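Local coordinates for protein retinol dehydratase (Spodoptera frugiperda, PDB 1X8L) that dehydrates retinol to anhydroretinol, probably through a sulfated intermediate, as a member of the cytosolic sulfotransferase family that uses PAPS as cofactor, at residues Gln80-Leu85 with Glu280-Glu285; Glu285-Asn290 with His309-Gly314. The protein carries 2 engineered substitutions. All coordinates share one frame; numbering follows the deposited sequence.

Contact 1: Gln80-Leu85 with Glu280-Glu285; sequences QELVWL and EHLNFE. With A3P (adenosine-3'-5'-diphosphate), chain H.
E81 and H281 meet through a single polar bond: H281 donates NE2-H to E81 OE1 at 2.7 Å, nearly straight at 164°. The acceptor lies close to the imidazole plane and offers its anti lone pair, the one directed away from OE2, while carboxylate and ring are almost coplanar, 19° apart. Both side chains start out with CG trans to the backbone N, and E81 then bends at chi2 (71°), which brings OE1 to the edge of the ring, near its plane. L85 CD1 packs obliquely against the same imidazole, 3.6 Å from H281 CD2. Beside this pair the leucines close the interface, L82 CD2 lying 3.7 Å from L282 CD2. The backbone of L282 faces the cofactor product: L282 O accepts a hydrogen bond from A3P N6 at 2.9 Å, nearly straight, while the ribose O2' of A3P lies at the edge of the F284 ring, 3.5 Å from F284 CE1. E81 is held from its other oxygen too, since OE2 forms a salt bridge with R102, and this second grip fixes the rotation of the carboxylate. A glutamine in its place would probably weaken both bonds, depriving R102 of this carboxylate and leaving H281 more loosely oriented. H281 also meets F92 edge-to-face. The contact thus ties helix 76-87, which follows the phosphate-binding loop after strand 66-70, to the turn between helices 272-281 and 284-288, with helix 255-265 packing on L82 and L282 and helix 99-102 bordering E81.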
# COMPACT_ATOMS: atom_id res chain seq x y z
N GLN A 80 -10.55 14.12 -32.67
CA GLN A 80 -11.49 13.24 -33.38
C GLN A 80 -12.58 13.99 -34.10
O GLN A 80 -12.81 13.76 -35.27
CB GLN A 80 -12.13 12.25 -32.42
CG GLN A 80 -11.29 11.03 -32.18
CD GLN A 80 -11.94 10.14 -31.13
OE1 GLN A 80 -12.81 9.35 -31.45
NE2 GLN A 80 -11.54 10.31 -29.87
N GLU A 81 -13.27 14.88 -33.37
CA GLU A 81 -14.35 15.67 -33.95
C GLU A 81 -13.84 16.56 -35.07
O GLU A 81 -14.47 16.63 -36.11
CB GLU A 81 -15.04 16.53 -32.88
CG GLU A 81 -16.31 17.24 -33.34
CD GLU A 81 -17.50 16.33 -33.59
OE1 GLU A 81 -18.63 16.85 -33.77
OE2 GLU A 81 -17.34 15.10 -33.59
N LEU A 82 -12.73 17.23 -34.84
CA LEU A 82 -12.17 18.17 -35.80
C LEU A 82 -11.83 17.44 -37.09
O LEU A 82 -12.22 17.86 -38.17
CB LEU A 82 -10.92 18.85 -35.22
CG LEU A 82 -11.15 20.00 -34.23
CD1 LEU A 82 -9.83 20.57 -33.74
CD2 LEU A 82 -12.04 21.11 -34.81
N VAL A 83 -11.09 16.33 -36.95
CA VAL A 83 -10.65 15.54 -38.08
C VAL A 83 -11.84 14.93 -38.81
O VAL A 83 -11.88 14.95 -40.03
CB VAL A 83 -9.68 14.44 -37.60
CG1 VAL A 83 -9.46 13.37 -38.66
CG2 VAL A 83 -8.34 15.04 -37.16
N TRP A 84 -12.83 14.44 -38.07
CA TRP A 84 -14.01 13.86 -38.72
C TRP A 84 -14.77 14.88 -39.56
O TRP A 84 -15.09 14.61 -40.71
CB TRP A 84 -14.96 13.22 -37.73
CG TRP A 84 -15.85 12.26 -38.39
CD1 TRP A 84 -15.60 10.96 -38.60
CD2 TRP A 84 -17.14 12.53 -38.98
NE1 TRP A 84 -16.65 10.38 -39.26
CE2 TRP A 84 -17.61 11.32 -39.50
CE3 TRP A 84 -17.94 13.68 -39.10
CZ2 TRP A 84 -18.85 11.20 -40.15
CZ3 TRP A 84 -19.19 13.56 -39.74
CH2 TRP A 84 -19.62 12.33 -40.25
N LEU A 85 -15.08 16.03 -38.97
CA LEU A 85 -15.77 17.10 -39.65
C LEU A 85 -15.01 17.60 -40.85
O LEU A 85 -15.59 17.78 -41.92
CB LEU A 85 -16.00 18.28 -38.70
CG LEU A 85 -17.18 18.06 -37.78
CD1 LEU A 85 -17.27 19.17 -36.70
CD2 LEU A 85 -18.48 17.95 -38.57
N GLU A 280 -16.32 27.45 -32.92
CA GLU A 280 -17.49 27.62 -32.07
C GLU A 280 -17.98 26.24 -31.62
O GLU A 280 -18.39 26.10 -30.48
CB GLU A 280 -18.62 28.39 -32.79
CG GLU A 280 -18.44 29.91 -32.82
CD GLU A 280 -18.97 30.57 -34.10
OE1 GLU A 280 -19.55 29.87 -34.96
OE2 GLU A 280 -18.79 31.80 -34.27
N HIS A 281 -17.93 25.26 -32.53
CA HIS A 281 -18.41 23.90 -32.28
C HIS A 281 -17.59 23.23 -31.17
O HIS A 281 -18.16 22.46 -30.41
CB HIS A 281 -18.39 23.07 -33.58
CG HIS A 281 -18.89 21.65 -33.45
ND1 HIS A 281 -20.23 21.34 -33.26
CD2 HIS A 281 -18.24 20.47 -33.53
CE1 HIS A 281 -20.37 20.03 -33.19
NE2 HIS A 281 -19.18 19.47 -33.35
N LEU A 282 -16.29 23.55 -31.06
CA LEU A 282 -15.42 23.02 -30.01
C LEU A 282 -15.34 23.87 -28.74
O LEU A 282 -14.58 23.53 -27.84
CB LEU A 282 -13.98 22.75 -30.52
CG LEU A 282 -13.70 21.40 -31.22
CD1 LEU A 282 -13.64 20.28 -30.26
CD2 LEU A 282 -14.76 21.13 -32.28
N ASN A 283 -16.08 24.97 -28.66
CA ASN A 283 -16.27 25.69 -27.40
C ASN A 283 -16.51 24.68 -26.27
O ASN A 283 -17.28 23.74 -26.45
CB ASN A 283 -17.45 26.65 -27.54
CG ASN A 283 -17.83 27.35 -26.24
OD1 ASN A 283 -18.57 26.80 -25.44
ND2 ASN A 283 -17.35 28.58 -26.05
N PHE A 284 -15.85 24.86 -25.13
CA PHE A 284 -15.91 23.83 -24.09
C PHE A 284 -17.33 23.54 -23.62
O PHE A 284 -17.74 22.39 -23.61
CB PHE A 284 -15.03 24.16 -22.88
CG PHE A 284 -14.90 23.02 -21.89
CD1 PHE A 284 -14.04 21.95 -22.14
CD2 PHE A 284 -15.65 23.00 -20.72
CE1 PHE A 284 -13.92 20.90 -21.24
CE2 PHE A 284 -15.53 21.95 -19.81
CZ PHE A 284 -14.66 20.91 -20.07
N GLU A 285 -18.07 24.57 -23.21
CA GLU A 285 -19.40 24.35 -22.62
C GLU A 285 -20.35 23.69 -23.61
O GLU A 285 -21.12 22.82 -23.22
CB GLU A 285 -20.02 25.64 -22.04
CG GLU A 285 -19.23 26.34 -20.92
CD GLU A 285 -18.98 25.49 -19.66
OE1 GLU A 285 -17.95 25.76 -18.96
OE2 GLU A 285 -19.80 24.58 -19.35
P1 A3P H . -9.69 17.65 -18.32
O1P A3P H . -9.93 16.39 -17.47
O2P A3P H . -11.00 18.52 -18.22
O3P A3P H . -8.36 18.30 -17.74
P2 A3P H . -9.23 12.97 -24.19
O4P A3P H . -10.36 13.25 -25.23
O5P A3P H . -7.92 12.50 -24.88
O6P A3P H . -9.74 11.90 -23.17
O5' A3P H . -8.95 14.37 -23.46
C5' A3P H . -9.67 14.70 -22.28
C4' A3P H . -9.41 16.12 -21.80
O4' A3P H . -9.71 17.04 -22.83
C3' A3P H . -10.35 16.38 -20.66
O3' A3P H . -9.56 17.32 -19.89
C2' A3P H . -11.45 17.24 -21.19
O2' A3P H . -12.20 18.02 -20.29
C1' A3P H . -10.80 17.87 -22.40
N9 A3P H . -11.68 18.37 -23.43
C8 A3P H . -12.60 17.67 -24.13
N7 A3P H . -13.21 18.47 -25.04
C5 A3P H . -12.69 19.68 -24.91
C6 A3P H . -12.85 21.01 -25.52
N6 A3P H . -13.77 21.11 -26.47
N1 A3P H . -12.06 22.04 -25.11
C2 A3P H . -11.13 21.93 -24.13
N3 A3P H . -10.91 20.77 -23.50
C4 A3P H . -11.69 19.61 -23.89

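Contact 2: Glu285-Asn290 with His309-Gly314; sequences EKFKNN and HFIRKG. With A3P (adenosine-3'-5'-diphosphate), chain H; OXR (4-oxoretinol), chain E.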
# COMPACT_ATOMS: atom_id res chain seq x y z
N GLU A 285 -18.07 24.57 -23.21
CA GLU A 285 -19.40 24.35 -22.62
C GLU A 285 -20.35 23.69 -23.61
O GLU A 285 -21.12 22.82 -23.22
CB GLU A 285 -20.02 25.64 -22.04
CG GLU A 285 -19.23 26.34 -20.92
CD GLU A 285 -18.98 25.49 -19.66
OE1 GLU A 285 -17.95 25.76 -18.96
OE2 GLU A 285 -19.80 24.58 -19.35
N LYS A 286 -20.29 24.09 -24.88
CA LYS A 286 -21.10 23.49 -25.96
C LYS A 286 -20.76 21.99 -26.19
O LYS A 286 -21.64 21.15 -26.26
CB LYS A 286 -20.93 24.28 -27.26
N PHE A 287 -19.46 21.69 -26.33
CA PHE A 287 -18.94 20.34 -26.54
C PHE A 287 -19.27 19.41 -25.35
O PHE A 287 -19.65 18.27 -25.55
CB PHE A 287 -17.39 20.41 -26.73
CG PHE A 287 -16.80 19.27 -27.53
CD1 PHE A 287 -17.10 19.12 -28.88
CD2 PHE A 287 -15.89 18.38 -26.95
CE1 PHE A 287 -16.53 18.07 -29.62
CE2 PHE A 287 -15.33 17.32 -27.67
CZ PHE A 287 -15.65 17.17 -29.01
N LYS A 288 -19.08 19.88 -24.13
CA LYS A 288 -19.46 19.11 -22.94
C LYS A 288 -20.97 18.76 -22.92
O LYS A 288 -21.36 17.72 -22.37
CB LYS A 288 -19.07 19.90 -21.67
CG LYS A 288 -19.60 19.31 -20.36
CD LYS A 288 -18.85 19.84 -19.14
CE LYS A 288 -19.39 19.24 -17.84
NZ LYS A 288 -19.26 17.76 -17.83
N ASN A 289 -21.80 19.61 -23.53
CA ASN A 289 -23.23 19.37 -23.64
C ASN A 289 -23.60 18.62 -24.92
O ASN A 289 -24.77 18.41 -25.21
CB ASN A 289 -24.01 20.70 -23.58
CG ASN A 289 -23.83 21.43 -22.26
OD1 ASN A 289 -23.61 20.81 -21.23
ND2 ASN A 289 -23.93 22.75 -22.30
N ASN A 290 -22.59 18.18 -25.67
CA ASN A 290 -22.82 17.51 -26.93
C ASN A 290 -22.93 15.98 -26.66
O ASN A 290 -21.91 15.33 -26.43
CB ASN A 290 -21.68 17.86 -27.91
CG ASN A 290 -21.95 17.40 -29.33
OD1 ASN A 290 -22.72 16.47 -29.56
ND2 ASN A 290 -21.31 18.07 -30.31
N HIS A 309 -17.43 13.44 -15.06
CA HIS A 309 -17.82 13.62 -16.45
C HIS A 309 -16.63 13.39 -17.37
O HIS A 309 -15.49 13.68 -17.02
CB HIS A 309 -18.47 15.01 -16.66
CG HIS A 309 -19.76 15.16 -15.91
ND1 HIS A 309 -19.80 15.45 -14.56
CD2 HIS A 309 -21.05 15.02 -16.31
CE1 HIS A 309 -21.07 15.47 -14.16
NE2 HIS A 309 -21.84 15.20 -15.20
N PHE A 310 -16.92 12.83 -18.54
CA PHE A 310 -15.90 12.56 -19.55
C PHE A 310 -15.33 13.86 -20.18
O PHE A 310 -14.13 13.92 -20.52
CB PHE A 310 -16.47 11.61 -20.61
CG PHE A 310 -15.49 11.21 -21.67
CD1 PHE A 310 -14.54 10.22 -21.43
CD2 PHE A 310 -15.52 11.81 -22.91
CE1 PHE A 310 -13.65 9.84 -22.40
CE2 PHE A 310 -14.61 11.43 -23.90
CZ PHE A 310 -13.67 10.46 -23.63
N ILE A 311 -16.18 14.88 -20.37
CA ILE A 311 -15.70 16.23 -20.66
C ILE A 311 -15.87 16.98 -19.33
O ILE A 311 -16.99 17.15 -18.88
CB ILE A 311 -16.54 16.95 -21.78
CG1 ILE A 311 -16.82 16.04 -22.99
CG2 ILE A 311 -15.86 18.25 -22.18
CD1 ILE A 311 -15.67 15.73 -23.81
N ARG A 312 -14.77 17.42 -18.71
CA ARG A 312 -14.73 17.74 -17.29
C ARG A 312 -14.52 19.23 -16.94
O ARG A 312 -15.41 19.88 -16.40
CB ARG A 312 -13.63 16.86 -16.63
CG ARG A 312 -13.64 16.86 -15.10
CD ARG A 312 -12.59 15.98 -14.47
NE ARG A 312 -11.22 16.35 -14.85
CZ ARG A 312 -10.47 17.29 -14.25
NH1 ARG A 312 -10.93 17.98 -13.23
NH2 ARG A 312 -9.26 17.55 -14.70
N LYS A 313 -13.34 19.78 -17.22
CA LYS A 313 -13.09 21.20 -16.93
C LYS A 313 -12.52 21.97 -18.12
O LYS A 313 -12.98 23.07 -18.41
CB LYS A 313 -12.19 21.38 -15.70
CG LYS A 313 -12.74 20.81 -14.38
CD LYS A 313 -13.82 21.68 -13.72
CE LYS A 313 -14.43 20.95 -12.49
NZ LYS A 313 -15.47 21.74 -11.79
N GLY A 314 -11.52 21.42 -18.79
CA GLY A 314 -11.06 22.00 -20.05
C GLY A 314 -9.98 23.07 -19.92
O GLY A 314 -9.85 23.90 -20.81
P1 A3P H . -9.69 17.65 -18.32
O1P A3P H . -9.93 16.39 -17.47
O2P A3P H . -11.00 18.52 -18.22
O3P A3P H . -8.36 18.30 -17.74
P2 A3P H . -9.23 12.97 -24.19
O4P A3P H . -10.36 13.25 -25.23
O5P A3P H . -7.92 12.50 -24.88
O6P A3P H . -9.74 11.90 -23.17
O5' A3P H . -8.95 14.37 -23.46
C5' A3P H . -9.67 14.70 -22.28
C4' A3P H . -9.41 16.12 -21.80
O4' A3P H . -9.71 17.04 -22.83
C3' A3P H . -10.35 16.38 -20.66
O3' A3P H . -9.56 17.32 -19.89
C2' A3P H . -11.45 17.24 -21.19
O2' A3P H . -12.20 18.02 -20.29
C1' A3P H . -10.80 17.87 -22.40
N9 A3P H . -11.68 18.37 -23.43
C8 A3P H . -12.60 17.67 -24.13
N7 A3P H . -13.21 18.47 -25.04
C5 A3P H . -12.69 19.68 -24.91
C6 A3P H . -12.85 21.01 -25.52
N6 A3P H . -13.77 21.11 -26.47
N1 A3P H . -12.06 22.04 -25.11
C2 A3P H . -11.13 21.93 -24.13
N3 A3P H . -10.91 20.77 -23.50
C4 A3P H . -11.69 19.61 -23.89
O2 OXR E . -16.04 -1.46 -15.39
C4 OXR E . -16.38 -1.69 -16.54
C3 OXR E . -17.18 -2.93 -16.75
C2 OXR E . -17.59 -3.21 -18.18
C1 OXR E . -17.17 -2.25 -19.30
C17 OXR E . -18.45 -1.72 -19.96
C16 OXR E . -16.29 -3.02 -20.31
C5 OXR E . -15.99 -0.80 -17.62
C18 OXR E . -15.18 0.39 -17.20
C6 OXR E . -16.34 -1.04 -18.91
C7 OXR E . -16.01 -0.19 -20.10
C8 OXR E . -15.18 0.84 -20.18
C9 OXR E . -14.95 1.60 -21.44
C19 OXR E . -15.65 1.31 -22.76
C10 OXR E . -14.10 2.62 -21.33
C11 OXR E . -13.77 3.53 -22.41
C12 OXR E . -13.02 4.57 -22.07
C13 OXR E . -12.62 5.59 -23.05
C20 OXR E . -13.26 5.65 -24.41
C14 OXR E . -11.67 6.47 -22.69
C15 OXR E . -11.16 7.56 -23.63
O1 OXR E . -10.28 7.06 -24.64
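The 3'-phosphate and adenine pocket of the sulfotransferase fold is built in part from helix 284-288 and the loop 309-314, whose R312-K313-G314 run corresponds to the RKG motif of the family. The two segments meet mainly through K288 and I311, whose side chains run antiparallel alongside one another, with K288 CB 3.6 Å from I311 CG2. The lysine chain is extended through chi3 and bends only at chi4 (60°), bringing NZ back to the loop, where it donates to the carbonyl O of I311 at 2.6 Å, almost in line with the C=O bond (174°). NZ also lies beside H309, at the start of its side chain. F287 and I311 meet roughly perpendicular, F287 CD2 being 4.1 Å from I311 CD1, and both reach the purine: F287 CD2 approaches A3P N7 to 3.3 Å, obliquely to the phenyl ring, and I311 CD1 touches C8. Beyond I311 the backbone turns to the nucleotide. R312 N donates to the ribose O2'. K313 N donates to A3P O2P at 2.8 Å and the amide of G314 donates to the same atom, so that one phosphate oxygen is gripped by two successive N-H groups. The positive phi of G314 (88°) suits glycine, because a side chain there would collide with the preceding carbonyl. F310 turns to the bound retinoid: C15 of 4-oxoretinol meets the edge of the F310 ring, near its plane, at CE1, while R73 meets the ring in a cation-pi contact. Bent at chi3, the R312 side chain brings its guanidinium to the same 3'-phosphate, where NE donates to A3P O1P at 2.9 Å and NH2 adds weak bonds to O1P and O3P.

In the fold
Contacts 1 and 2 come in series along the chain, with centres 11 Å apart on the same side of the molecule, and both lie within the sulfotransferase domain. Helix 284-288 serves both, and E285 belongs to both. They also touch directly: F284 of contact 1 packs on the 309-314 loop, its CZ 3.1 Å from K313 C. Both border A3P, contact 1 at N6 and, through F284, along adenine and ribose, contact 2 at N7/C8, the ribose O2' and the 3'-phosphate. The nucleotide is thus lined by 282-287 and 311-314, close in sequence, while contact 1 joins the first of these to helix 76-87. The 309-314 loop also reaches 4-oxoretinol, so that cofactor and retinoid sites share one wall.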